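Local coordinates for protein peptide synthetase, module 7 (Actinoplanes teichomyceticus, PDB 4TX3) that forms a condensation-type domain of a nonribosomal peptide synthetase and probably serves in the assembly of a peptide antibiotic, at residues 262-267 against 322-327; 267-272 against 437-442; 316-321 against 452-457. All coordinates share one frame; numbering follows the deposited sequence.

Interaction 1: residues 262-267 against 322-327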
ATOM      1  N   PRO B 262      -1.848  -4.055 -20.521  1.00 42.63           N
ATOM      2  CA  PRO B 262      -2.443  -2.768 -20.936  1.00 38.03           C
ATOM      3  C   PRO B 262      -2.170  -2.417 -22.394  1.00 32.91           C
ATOM      4  O   PRO B 262      -3.025  -1.836 -23.061  1.00 35.68           O
ATOM      5  CB  PRO B 262      -1.778  -1.752 -20.002  1.00 30.71           C
ATOM      6  CG  PRO B 262      -1.426  -2.547 -18.787  1.00 34.08           C
ATOM      7  CD  PRO B 262      -1.062  -3.918 -19.274  1.00 35.92           C
ATOM      8  N   GLN B 263      -1.005  -2.796 -22.901  1.00 35.84           N
ATOM      9  CA  GLN B 263      -0.676  -2.486 -24.291  1.00 36.52           C
ATOM     10  C   GLN B 263      -1.380  -3.444 -25.273  1.00 34.91           C
ATOM     11  O   GLN B 263      -1.748  -3.045 -26.373  1.00 34.35           O
ATOM     12  CB  GLN B 263       0.842  -2.520 -24.497  1.00 37.55           C
ATOM     13  CG  GLN B 263       1.612  -1.512 -23.663  1.00 38.53           C
ATOM     14  CD  GLN B 263       3.115  -1.556 -23.923  1.00 48.68           C
ATOM     15  OE1 GLN B 263       3.657  -2.561 -24.380  1.00 56.17           O
ATOM     16  NE2 GLN B 263       3.791  -0.452 -23.647  1.00 52.21           N
ATOM     17  N   LEU B 264      -1.571  -4.700 -24.874  1.00 38.08           N
ATOM     18  CA  LEU B 264      -2.301  -5.659 -25.699  1.00 35.04           C
ATOM     19  C   LEU B 264      -3.723  -5.201 -25.952  1.00 34.84           C
ATOM     20  O   LEU B 264      -4.219  -5.284 -27.076  1.00 34.79           O
ATOM     21  CB  LEU B 264      -2.331  -7.039 -25.044  1.00 37.31           C
ATOM     22  CG  LEU B 264      -1.012  -7.800 -24.932  1.00 42.11           C
ATOM     23  CD1 LEU B 264      -1.281  -9.212 -24.508  1.00 46.45           C
ATOM     24  CD2 LEU B 264      -0.277  -7.796 -26.229  1.00 43.94           C
ATOM     25  N   VAL B 265      -4.377  -4.729 -24.897  1.00 33.48           N
ATOM     26  CA  VAL B 265      -5.758  -4.259 -24.985  1.00 33.68           C
ATOM     27  C   VAL B 265      -5.801  -2.952 -25.780  1.00 33.83           C
ATOM     28  O   VAL B 265      -6.736  -2.692 -26.541  1.00 31.70           O
ATOM     29  CB  VAL B 265      -6.380  -4.060 -23.570  1.00 32.36           C
ATOM     30  CG1 VAL B 265      -7.772  -3.480 -23.665  1.00 26.73           C
ATOM     31  CG2 VAL B 265      -6.401  -5.392 -22.803  1.00 28.42           C
ATOM     32  N   GLN B 266      -4.774  -2.129 -25.618  1.00 32.76           N
ATOM     33  CA  GLN B 266      -4.710  -0.906 -26.402  1.00 33.99           C
ATOM     34  C   GLN B 266      -4.614  -1.228 -27.890  1.00 33.14           C
ATOM     35  O   GLN B 266      -5.241  -0.563 -28.721  1.00 28.80           O
ATOM     36  CB  GLN B 266      -3.534  -0.052 -25.963  1.00 30.48           C
ATOM     37  CG  GLN B 266      -3.447   1.241 -26.700  1.00 31.65           C
ATOM     38  CD  GLN B 266      -2.345   2.101 -26.157  1.00 37.36           C
ATOM     39  OE1 GLN B 266      -1.813   1.818 -25.081  1.00 36.01           O
ATOM     40  NE2 GLN B 266      -1.974   3.156 -26.899  1.00 34.90           N
ATOM     41  N   ALA B 267      -3.844  -2.264 -28.222  1.00 32.19           N
ATOM     42  CA  ALA B 267      -3.742  -2.712 -29.611  1.00 29.46           C
ATOM     43  C   ALA B 267      -5.112  -3.125 -30.131  1.00 33.50           C
ATOM     44  O   ALA B 267      -5.595  -2.609 -31.142  1.00 32.33           O
ATOM     45  CB  ALA B 267      -2.765  -3.857 -29.728  1.00 30.75           C
ATOM     46  N   GLU B 322       1.530  -7.274 -35.029  1.00 33.37           N
ATOM     47  CA  GLU B 322       2.145  -6.086 -35.610  1.00 36.74           C
ATOM     48  C   GLU B 322       1.646  -4.807 -34.926  1.00 34.31           C
ATOM     49  O   GLU B 322       2.430  -3.862 -34.718  1.00 35.28           O
ATOM     50  CB  GLU B 322       1.903  -6.035 -37.127  1.00 40.71           C
ATOM     51  CG  GLU B 322       2.841  -6.995 -37.895  1.00 51.03           C
ATOM     52  CD  GLU B 322       2.417  -7.294 -39.340  1.00 53.20           C
ATOM     53  OE1 GLU B 322       1.206  -7.217 -39.657  1.00 45.52           O
ATOM     54  OE2 GLU B 322       3.317  -7.622 -40.155  1.00 58.40           O
ATOM     55  N   VAL B 323       0.366  -4.780 -34.549  1.00 31.93           N
ATOM     56  CA  VAL B 323      -0.187  -3.603 -33.886  1.00 32.12           C
ATOM     57  C   VAL B 323       0.412  -3.433 -32.486  1.00 34.55           C
ATOM     58  O   VAL B 323       0.765  -2.319 -32.083  1.00 31.93           O
ATOM     59  CB  VAL B 323      -1.706  -3.665 -33.779  1.00 31.62           C
ATOM     60  CG1 VAL B 323      -2.221  -2.444 -33.026  1.00 27.65           C
ATOM     61  CG2 VAL B 323      -2.336  -3.748 -35.168  1.00 31.26           C
ATOM     62  N   VAL B 324       0.555  -4.552 -31.777  1.00 33.62           N
ATOM     63  CA  VAL B 324       1.175  -4.582 -30.459  1.00 32.34           C
ATOM     64  C   VAL B 324       2.566  -3.979 -30.486  1.00 33.47           C
ATOM     65  O   VAL B 324       2.897  -3.112 -29.679  1.00 35.25           O
ATOM     66  CB  VAL B 324       1.248  -6.033 -29.903  1.00 35.66           C
ATOM     67  CG1 VAL B 324       2.194  -6.122 -28.706  1.00 26.06           C
ATOM     68  CG2 VAL B 324      -0.163  -6.524 -29.524  1.00 33.24           C
ATOM     69  N   ALA B 325       3.374  -4.433 -31.430  1.00 31.70           N
ATOM     70  CA  ALA B 325       4.740  -3.957 -31.552  1.00 32.20           C
ATOM     71  C   ALA B 325       4.795  -2.453 -31.874  1.00 32.98           C
ATOM     72  O   ALA B 325       5.675  -1.747 -31.364  1.00 36.13           O
ATOM     73  CB  ALA B 325       5.484  -4.767 -32.612  1.00 29.27           C
ATOM     74  N   ARG B 326       3.861  -1.957 -32.694  1.00 30.81           N
ATOM     75  CA  ARG B 326       3.786  -0.507 -32.961  1.00 33.06           C
ATOM     76  C   ARG B 326       3.371   0.287 -31.718  1.00 34.77           C
ATOM     77  O   ARG B 326       3.902   1.372 -31.457  1.00 33.85           O
ATOM     78  CB  ARG B 326       2.809  -0.198 -34.098  1.00 31.26           C
ATOM     79  CG  ARG B 326       3.300  -0.583 -35.459  1.00 27.06           C
ATOM     80  CD  ARG B 326       2.268  -0.304 -36.536  1.00 28.10           C
ATOM     81  NE  ARG B 326       2.502  -1.158 -37.701  1.00 31.96           N
ATOM     82  CZ  ARG B 326       1.720  -1.206 -38.776  1.00 32.04           C
ATOM     83  NH1 ARG B 326       0.633  -0.442 -38.869  1.00 28.30           N
ATOM     84  NH2 ARG B 326       2.037  -2.023 -39.768  1.00 30.60           N
ATOM     85  N   VAL B 327       2.407  -0.253 -30.971  1.00 32.27           N
ATOM     86  CA  VAL B 327       1.959   0.353 -29.723  1.00 34.43           C
ATOM     87  C   VAL B 327       3.119   0.401 -28.741  1.00 36.01           C
ATOM     88  O   VAL B 327       3.420   1.441 -28.160  1.00 33.79           O
ATOM     89  CB  VAL B 327       0.768  -0.431 -29.100  1.00 35.05           C
ATOM     90  CG1 VAL B 327       0.600  -0.115 -27.601  1.00 25.62           C
ATOM     91  CG2 VAL B 327      -0.512  -0.167 -29.880  1.00 27.84           C
TER
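Ala-267 meets Val-323, Val-324 and Val-327 where helix 261-278 packs against helix 320-334, a helix-helix contact within the condensation-domain fold. The short segments run at 119° to each other with their axes 8.7 Å apart, so contact is confined to the crossing. The backbones come nearest at Ala-267 and Val-324, and alanine suits this point, since its single methyl lets the backbones come close. Ala-267 CB lies 3.6 Å from Val-323 CG1 and 3.7 Å from Val-324 CG2, wedged between neighbouring valines.

Val-327 gives up more surface than any other residue here, 81 Å². Its two methyls part the work: CG2 lies 4.1 Å from Ala-267 CA, while CG1, set anti to the backbone N (chi1 161°), meets Gln-263 CB at 3.9 Å. Beta-branched valine suits this helix face, since its short, rigid branches cover the facing helix without a long chain to order.

Leu-264 sets out with its CB directed away from helix 320-334, yet CD2 comes within 3.5 Å of Val-324 CG2. Farther out, Leu-264 also touches Leu-250 and Val-254 of helix 244-255, and Phe-320 touches both Leu-264 and Ala-267. On its other flank helix 261-278 lies on strand 363-369, where Val-265 touches Leu-365 and Val-367.

The two glutamines border the apolar patch, using their carbon chains against it. Gln-263 extends past CG toward Gln-328 and Val-331; Gln-266, also extended, brings its amide carbon CD to 4.0 Å from Val-327 CG1.

Interaction 2: residues 267-272 against 437-442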
ATOM      1  N   ALA B 267      -3.844  -2.264 -28.222  1.00 32.19           N
ATOM      2  CA  ALA B 267      -3.742  -2.712 -29.611  1.00 29.46           C
ATOM      3  C   ALA B 267      -5.112  -3.125 -30.131  1.00 33.50           C
ATOM      4  O   ALA B 267      -5.595  -2.609 -31.142  1.00 32.33           O
ATOM      5  CB  ALA B 267      -2.765  -3.857 -29.728  1.00 30.75           C
ATOM      6  N   ALA B 268      -5.737  -4.054 -29.413  1.00 33.90           N
ATOM      7  CA  ALA B 268      -7.026  -4.603 -29.798  1.00 32.87           C
ATOM      8  C   ALA B 268      -8.092  -3.518 -30.011  1.00 31.60           C
ATOM      9  O   ALA B 268      -8.807  -3.528 -31.017  1.00 30.25           O
ATOM     10  CB  ALA B 268      -7.488  -5.607 -28.743  1.00 31.91           C
ATOM     11  N   LEU B 269      -8.186  -2.584 -29.068  1.00 30.64           N
ATOM     12  CA  LEU B 269      -9.123  -1.465 -29.178  1.00 30.87           C
ATOM     13  C   LEU B 269      -8.842  -0.602 -30.419  1.00 33.27           C
ATOM     14  O   LEU B 269      -9.779  -0.150 -31.097  1.00 30.30           O
ATOM     15  CB  LEU B 269      -9.071  -0.593 -27.920  1.00 25.15           C
ATOM     16  CG  LEU B 269      -9.915   0.688 -27.944  1.00 29.87           C
ATOM     17  CD1 LEU B 269     -11.395   0.397 -28.049  1.00 27.50           C
ATOM     18  CD2 LEU B 269      -9.625   1.548 -26.724  1.00 32.23           C
ATOM     19  N   ALA B 270      -7.560  -0.379 -30.714  1.00 29.82           N
ATOM     20  CA  ALA B 270      -7.189   0.404 -31.885  1.00 31.33           C
ATOM     21  C   ALA B 270      -7.648  -0.321 -33.157  1.00 33.44           C
ATOM     22  O   ALA B 270      -8.119   0.311 -34.107  1.00 32.88           O
ATOM     23  CB  ALA B 270      -5.667   0.675 -31.918  1.00 28.11           C
ATOM     24  N   MET B 271      -7.518  -1.646 -33.178  1.00 30.79           N
ATOM     25  CA  MET B 271      -7.987  -2.419 -34.326  1.00 30.84           C
ATOM     26  C   MET B 271      -9.501  -2.319 -34.434  1.00 33.21           C
ATOM     27  O   MET B 271     -10.058  -2.283 -35.538  1.00 34.45           O
ATOM     28  CB  MET B 271      -7.577  -3.887 -34.220  1.00 34.01           C
ATOM     29  CG  MET B 271      -6.110  -4.127 -34.457  1.00 38.57           C
ATOM     30  SD  MET B 271      -5.665  -5.805 -33.971  1.00 33.63           S
ATOM     31  CE  MET B 271      -5.674  -6.669 -35.551  1.00 30.79           C
ATOM     32  N   LEU B 272     -10.167  -2.273 -33.287  1.00 31.25           N
ATOM     33  CA  LEU B 272     -11.617  -2.196 -33.281  1.00 29.56           C
ATOM     34  C   LEU B 272     -12.077  -0.871 -33.849  1.00 30.86           C
ATOM     35  O   LEU B 272     -13.029  -0.821 -34.623  1.00 33.34           O
ATOM     36  CB  LEU B 272     -12.171  -2.397 -31.875  1.00 29.91           C
ATOM     37  CG  LEU B 272     -13.687  -2.287 -31.698  1.00 33.11           C
ATOM     38  CD1 LEU B 272     -14.447  -3.300 -32.561  1.00 29.93           C
ATOM     39  CD2 LEU B 272     -14.048  -2.449 -30.245  1.00 29.62           C
ATOM     40  N   ARG B 437     -19.356  -5.027 -26.316  1.00 30.48           N
ATOM     41  CA  ARG B 437     -19.388  -6.435 -26.718  1.00 33.96           C
ATOM     42  C   ARG B 437     -18.411  -6.743 -27.864  1.00 30.98           C
ATOM     43  O   ARG B 437     -17.792  -7.815 -27.896  1.00 33.03           O
ATOM     44  CB  ARG B 437     -20.816  -6.848 -27.092  1.00 37.12           C
ATOM     45  CG  ARG B 437     -21.729  -7.009 -25.870  1.00 40.47           C
ATOM     46  CD  ARG B 437     -23.208  -7.110 -26.234  1.00 42.10           C
ATOM     47  NE  ARG B 437     -23.533  -8.371 -26.890  1.00 52.99           N
ATOM     48  CZ  ARG B 437     -24.476  -8.509 -27.821  1.00 55.72           C
ATOM     49  NH1 ARG B 437     -25.183  -7.452 -28.219  1.00 53.34           N
ATOM     50  NH2 ARG B 437     -24.701  -9.703 -28.362  1.00 48.71           N
ATOM     51  N   ARG B 438     -18.250  -5.811 -28.797  1.00 31.04           N
ATOM     52  CA  ARG B 438     -17.298  -6.024 -29.886  1.00 31.59           C
ATOM     53  C   ARG B 438     -15.848  -6.022 -29.379  1.00 32.50           C
ATOM     54  O   ARG B 438     -15.017  -6.811 -29.851  1.00 32.97           O
ATOM     55  CB  ARG B 438     -17.508  -4.982 -30.982  1.00 30.47           C
ATOM     56  CG  ARG B 438     -18.566  -5.443 -31.950  1.00 32.77           C
ATOM     57  CD  ARG B 438     -19.221  -4.327 -32.719  1.00 33.25           C
ATOM     58  NE  ARG B 438     -20.222  -4.873 -33.631  1.00 37.86           N
ATOM     59  CZ  ARG B 438     -21.179  -4.156 -34.219  1.00 37.42           C
ATOM     60  NH1 ARG B 438     -21.277  -2.850 -33.991  1.00 39.49           N
ATOM     61  NH2 ARG B 438     -22.044  -4.745 -35.035  1.00 36.66           N
ATOM     62  N   LEU B 439     -15.549  -5.182 -28.392  1.00 29.92           N
ATOM     63  CA  LEU B 439     -14.201  -5.161 -27.845  1.00 31.53           C
ATOM     64  C   LEU B 439     -13.892  -6.513 -27.212  1.00 32.80           C
ATOM     65  O   LEU B 439     -12.781  -7.039 -27.378  1.00 32.45           O
ATOM     66  CB  LEU B 439     -14.008  -4.016 -26.838  1.00 26.35           C
ATOM     67  CG  LEU B 439     -12.634  -4.060 -26.149  1.00 30.31           C
ATOM     68  CD1 LEU B 439     -11.466  -3.929 -27.139  1.00 27.65           C
ATOM     69  CD2 LEU B 439     -12.524  -3.012 -25.057  1.00 29.14           C
ATOM     70  N   VAL B 440     -14.872  -7.097 -26.518  1.00 33.63           N
ATOM     71  CA  VAL B 440     -14.690  -8.444 -25.956  1.00 31.79           C
ATOM     72  C   VAL B 440     -14.459  -9.475 -27.064  1.00 32.26           C
ATOM     73  O   VAL B 440     -13.576 -10.334 -26.957  1.00 29.30           O
ATOM     74  CB  VAL B 440     -15.900  -8.879 -25.087  1.00 37.52           C
ATOM     75  CG1 VAL B 440     -15.745 -10.325 -24.632  1.00 26.95           C
ATOM     76  CG2 VAL B 440     -16.053  -7.954 -23.884  1.00 35.07           C
ATOM     77  N   ARG B 441     -15.240  -9.370 -28.142  1.00 32.26           N
ATOM     78  CA  ARG B 441     -15.083 -10.285 -29.271  1.00 31.84           C
ATOM     79  C   ARG B 441     -13.715 -10.153 -29.923  1.00 36.49           C
ATOM     80  O   ARG B 441     -13.063 -11.167 -30.205  1.00 34.75           O
ATOM     81  CB  ARG B 441     -16.192 -10.068 -30.297  1.00 36.34           C
ATOM     82  CG  ARG B 441     -17.562 -10.459 -29.743  1.00 40.85           C
ATOM     83  CD  ARG B 441     -18.360 -11.374 -30.675  1.00 51.41           C
ATOM     84  NE  ARG B 441     -17.592 -12.481 -31.261  1.00 50.85           N
ATOM     85  CZ  ARG B 441     -17.579 -12.759 -32.570  1.00 58.36           C
ATOM     86  NH1 ARG B 441     -18.278 -11.999 -33.426  1.00 50.07           N
ATOM     87  NH2 ARG B 441     -16.862 -13.785 -33.032  1.00 50.10           N
ATOM     88  N   VAL B 442     -13.263  -8.916 -30.133  1.00 30.43           N
ATOM     89  CA  VAL B 442     -11.943  -8.708 -30.715  1.00 31.82           C
ATOM     90  C   VAL B 442     -10.889  -9.323 -29.820  1.00 28.56           C
ATOM     91  O   VAL B 442      -9.994 -10.016 -30.293  1.00 31.98           O
ATOM     92  CB  VAL B 442     -11.631  -7.201 -30.936  1.00 35.53           C
ATOM     93  CG1 VAL B 442     -10.151  -6.984 -31.226  1.00 26.26           C
ATOM     94  CG2 VAL B 442     -12.492  -6.644 -32.038  1.00 30.67           C
TER
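No flat group stacks between Leu-272 and Arg-438: the guanidinium leads away to Ile-459 O, bound through NE, and to the Tyr-276 hydroxyl, bound through NH1, so only aliphatic carbon is offered to the leucine. Arg-438 CB lies 3.8 Å from Leu-272 CD1, the two side chains crossing at about a right angle.

Leu-272 is the knob of this helix crossing. With CG anti to the backbone N (chi1 178°), its branch reaches across to helix 429-448 and settles among Leu-435, Arg-438, Leu-439 and Val-442, a knobs-into-holes fit. CD1 also meets Val-442 CG2 at 3.9 Å, while CD2 lies against the backbone, 3.6 Å from Leu-439 CA. With an alanine here, that hole would probably lose its filling and the two helices a principal grip on each other.

Ala-268 allows close approach beside it: Val-442 CG1 lies 3.9 Å from Ala-268 CB. Leu-439 CD1 reaches in turn to 4.0 Å from Leu-269 CA, and Leu-269 and Leu-439 both touch Phe-401 of strand 399-407.

With no hydrogen bond or ion pair across it, the contact relies on shape and on the exclusion of water from buried aliphatic groups.

Interaction 3: residues 316-321 against 452-457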
ATOM      1  N   ALA B 316      -1.835  -0.652 -43.633  1.00 38.03           N
ATOM      2  CA  ALA B 316      -1.350  -1.899 -44.252  1.00 32.89           C
ATOM      3  C   ALA B 316      -1.897  -3.180 -43.618  1.00 35.57           C
ATOM      4  O   ALA B 316      -1.194  -4.181 -43.561  1.00 36.95           O
ATOM      5  CB  ALA B 316       0.161  -1.937 -44.258  1.00 27.68           C
ATOM      6  N   ASP B 317      -3.155  -3.140 -43.183  1.00 36.61           N
ATOM      7  CA  ASP B 317      -3.849  -4.290 -42.603  1.00 39.31           C
ATOM      8  C   ASP B 317      -2.974  -5.153 -41.684  1.00 37.21           C
ATOM      9  O   ASP B 317      -2.761  -6.339 -41.948  1.00 38.04           O
ATOM     10  CB  ASP B 317      -4.436  -5.155 -43.718  1.00 36.39           C
ATOM     11  CG  ASP B 317      -5.691  -5.882 -43.278  1.00 41.75           C
ATOM     12  OD1 ASP B 317      -6.537  -5.255 -42.595  1.00 40.44           O
ATOM     13  OD2 ASP B 317      -5.833  -7.076 -43.615  1.00 46.00           O
ATOM     14  N   PRO B 318      -2.472  -4.557 -40.597  1.00 35.34           N
ATOM     15  CA  PRO B 318      -1.546  -5.227 -39.676  1.00 34.96           C
ATOM     16  C   PRO B 318      -2.157  -6.416 -38.916  1.00 33.78           C
ATOM     17  O   PRO B 318      -3.331  -6.397 -38.540  1.00 30.59           O
ATOM     18  CB  PRO B 318      -1.172  -4.117 -38.683  1.00 36.33           C
ATOM     19  CG  PRO B 318      -1.802  -2.852 -39.210  1.00 36.70           C
ATOM     20  CD  PRO B 318      -2.918  -3.254 -40.079  1.00 35.42           C
ATOM     21  N   THR B 319      -1.355  -7.449 -38.699  1.00 34.12           N
ATOM     22  CA  THR B 319      -1.706  -8.468 -37.718  1.00 36.41           C
ATOM     23  C   THR B 319      -1.811  -7.818 -36.343  1.00 40.37           C
ATOM     24  O   THR B 319      -1.214  -6.750 -36.102  1.00 38.10           O
ATOM     25  CB  THR B 319      -0.667  -9.574 -37.636  1.00 34.48           C
ATOM     26  OG1 THR B 319       0.530  -9.041 -37.046  1.00 37.19           O
ATOM     27  CG2 THR B 319      -0.364 -10.123 -39.014  1.00 36.90           C
ATOM     28  N   PHE B 320      -2.559  -8.457 -35.448  1.00 37.69           N
ATOM     29  CA  PHE B 320      -2.638  -8.016 -34.059  1.00 33.74           C
ATOM     30  C   PHE B 320      -1.252  -7.817 -33.483  1.00 34.92           C
ATOM     31  O   PHE B 320      -0.966  -6.791 -32.858  1.00 37.43           O
ATOM     32  CB  PHE B 320      -3.413  -9.027 -33.206  1.00 33.23           C
ATOM     33  CG  PHE B 320      -3.291  -8.792 -31.733  1.00 33.51           C
ATOM     34  CD1 PHE B 320      -3.914  -7.702 -31.138  1.00 33.65           C
ATOM     35  CD2 PHE B 320      -2.538  -9.649 -30.939  1.00 33.06           C
ATOM     36  CE1 PHE B 320      -3.786  -7.476 -29.774  1.00 34.78           C
ATOM     37  CE2 PHE B 320      -2.411  -9.432 -29.568  1.00 31.96           C
ATOM     38  CZ  PHE B 320      -3.037  -8.353 -28.982  1.00 29.90           C
ATOM     39  N   LEU B 321      -0.391  -8.803 -33.705  1.00 34.95           N
ATOM     40  CA  LEU B 321       0.970  -8.765 -33.184  1.00 34.90           C
ATOM     41  C   LEU B 321       1.751  -7.585 -33.755  1.00 35.78           C
ATOM     42  O   LEU B 321       2.549  -6.963 -33.046  1.00 35.34           O
ATOM     43  CB  LEU B 321       1.704 -10.073 -33.492  1.00 33.46           C
ATOM     44  CG  LEU B 321       1.366 -11.324 -32.695  1.00 35.00           C
ATOM     45  CD1 LEU B 321       2.129 -12.487 -33.299  1.00 35.63           C
ATOM     46  CD2 LEU B 321       1.727 -11.133 -31.233  1.00 33.06           C
ATOM     47  N   ARG B 452      -4.148 -12.680 -36.589  1.00 37.88           N
ATOM     48  CA  ARG B 452      -5.277 -12.149 -37.325  1.00 37.47           C
ATOM     49  C   ARG B 452      -5.101 -10.656 -37.645  1.00 37.40           C
ATOM     50  O   ARG B 452      -4.583  -9.884 -36.822  1.00 34.38           O
ATOM     51  CB  ARG B 452      -6.562 -12.389 -36.532  1.00 38.82           C
ATOM     52  CG  ARG B 452      -7.804 -11.878 -37.230  1.00 45.92           C
ATOM     53  CD  ARG B 452      -9.050 -12.574 -36.719  1.00 45.52           C
ATOM     54  NE  ARG B 452      -8.840 -14.009 -36.598  1.00 47.52           N
ATOM     55  CZ  ARG B 452      -9.833 -14.884 -36.484  1.00 53.41           C
ATOM     56  NH1 ARG B 452     -11.092 -14.452 -36.489  1.00 40.63           N
ATOM     57  NH2 ARG B 452      -9.562 -16.180 -36.371  1.00 56.50           N
ATOM     58  N   ARG B 453      -5.528 -10.258 -38.844  1.00 38.29           N
ATOM     59  CA  ARG B 453      -5.417  -8.865 -39.286  1.00 35.56           C
ATOM     60  C   ARG B 453      -6.734  -8.135 -39.097  1.00 42.96           C
ATOM     61  O   ARG B 453      -7.791  -8.771 -38.959  1.00 42.39           O
ATOM     62  CB  ARG B 453      -4.991  -8.791 -40.752  1.00 34.61           C
ATOM     63  CG  ARG B 453      -3.705  -9.528 -41.029  1.00 37.78           C
ATOM     64  CD  ARG B 453      -3.345  -9.573 -42.504  1.00 39.72           C
ATOM     65  NE  ARG B 453      -2.119 -10.353 -42.687  1.00 44.30           N
ATOM     66  CZ  ARG B 453      -0.888  -9.843 -42.660  1.00 46.63           C
ATOM     67  NH1 ARG B 453      -0.704  -8.539 -42.473  1.00 42.67           N
ATOM     68  NH2 ARG B 453       0.164 -10.638 -42.819  1.00 47.89           N
ATOM     69  N   ILE B 454      -6.659  -6.804 -39.113  1.00 37.16           N
ATOM     70  CA  ILE B 454      -7.803  -5.925 -38.888  1.00 38.03           C
ATOM     71  C   ILE B 454      -9.022  -6.295 -39.735  1.00 41.28           C
ATOM     72  O   ILE B 454     -10.167  -6.330 -39.245  1.00 39.87           O
ATOM     73  CB  ILE B 454      -7.421  -4.454 -39.179  1.00 35.85           C
ATOM     74  CG1 ILE B 454      -6.387  -3.959 -38.167  1.00 36.60           C
ATOM     75  CG2 ILE B 454      -8.640  -3.567 -39.127  1.00 35.13           C
ATOM     76  CD1 ILE B 454      -6.035  -2.476 -38.321  1.00 33.81           C
ATOM     77  N   SER B 455      -8.754  -6.577 -41.008  1.00 40.81           N
ATOM     78  CA  SER B 455      -9.783  -6.885 -41.997  1.00 42.05           C
ATOM     79  C   SER B 455     -10.460  -8.252 -41.793  1.00 43.79           C
ATOM     80  O   SER B 455     -11.553  -8.476 -42.309  1.00 44.12           O
ATOM     81  CB  SER B 455      -9.181  -6.838 -43.400  1.00 40.38           C
ATOM     82  OG  SER B 455      -8.214  -7.867 -43.545  1.00 42.58           O
ATOM     83  N   ASP B 456      -9.804  -9.160 -41.074  1.00 36.01           N
ATOM     84  CA  ASP B 456     -10.400 -10.447 -40.735  1.00 41.44           C
ATOM     85  C   ASP B 456     -11.118 -10.471 -39.387  1.00 42.24           C
ATOM     86  O   ASP B 456     -11.511 -11.537 -38.945  1.00 42.43           O
ATOM     87  CB  ASP B 456      -9.356 -11.569 -40.687  1.00 42.68           C
ATOM     88  CG  ASP B 456      -8.388 -11.539 -41.840  1.00 53.74           C
ATOM     89  OD1 ASP B 456      -8.810 -11.195 -42.979  1.00 52.48           O
ATOM     90  OD2 ASP B 456      -7.203 -11.908 -41.589  1.00 54.45           O
ATOM     91  N   LEU B 457     -11.243  -9.330 -38.713  1.00 44.82           N
ATOM     92  CA  LEU B 457     -11.914  -9.303 -37.416  1.00 40.50           C
ATOM     93  C   LEU B 457     -13.420  -9.454 -37.611  1.00 40.78           C
ATOM     94  O   LEU B 457     -14.036  -8.724 -38.389  1.00 41.75           O
ATOM     95  CB  LEU B 457     -11.607  -8.012 -36.654  1.00 32.69           C
ATOM     96  CG  LEU B 457     -10.163  -7.773 -36.195  1.00 40.84           C
ATOM     97  CD1 LEU B 457     -10.050  -6.480 -35.402  1.00 35.90           C
ATOM     98  CD2 LEU B 457      -9.585  -8.944 -35.396  1.00 30.90           C
TER
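Thr-319 and Arg-453 face each other as a non-hydrogen-bonded pair in a single antiparallel beta bridge. The backbone bonds lie on either side of the pair: Phe-320 N gives to Arg-452 O at 2.8 Å, and Ile-454 N gives a weak bond to Pro-318 O at 3.4 Å. CA-H...O contacts fill the space between, Arg-453 CA to Pro-318 O and Thr-319 CA to Arg-452 O, each 3.3 Å. Proline suits its place, since the bridge asks for its carbonyl and not for an N-H, while its ring packs on Ile-454.

Among the polar side chains, Asp-317 grips the 3-10 turn 454-456 with both carboxylate oxygens. Ser-455 OG donates to the syn side of Asp-317 OD2 at a short 2.5 Å, and Ser-455 N makes a weak bond to OD1. A short acidic side chain suits a site where a hydroxyl and an N-H of one residue are both offered. Arg-453 reaches across to the other segment, extended from CG to NE, and its NH1 meets Asp-317 O at 3.1 Å in a nearly straight bond (165°) lying in the guanidinium plane. Over one face of that guanidinium sits Thr-319 CG2, 3.7 Å from Arg-453 CZ.

The apolar share is small: Pro-318 CD meets Ile-454 CD1, and Ile-454 also touches Met-271 of helix 261-278.

Thr-319 is the N-cap of helix 320-334. Its chi1 of 69° turns OG1 to the N-H of Glu-322, whose OE1 accepts from Thr-319 N in return: a capping box, with the beta bridge tying this helix start to the segment that follows helix 429-448.

Interactions 1 and 2 are buried crossings on one element, helix 261-278, which meets helix 320-334 early in its course and helix 429-448 further along; Ala-267 belongs to both segments. Neither has a hydrogen bond across it, and both rest on mainly aliphatic contacts, with the carbon chains of polar residues at the border; by their short segments they cross at the same 119°. Interaction 3, partly buried and polar, joins helix 320-334 to the loop that follows helix 429-448. Met-271 of interaction 2 touches both other contacts, its CE lying 3.6 Å from Phe-320 N and its CG 3.9 Å from Val-323 CG2. Side-chain fit carries the two buried crossings, whereas hydrogen bonds predominate in the partly exposed third contact.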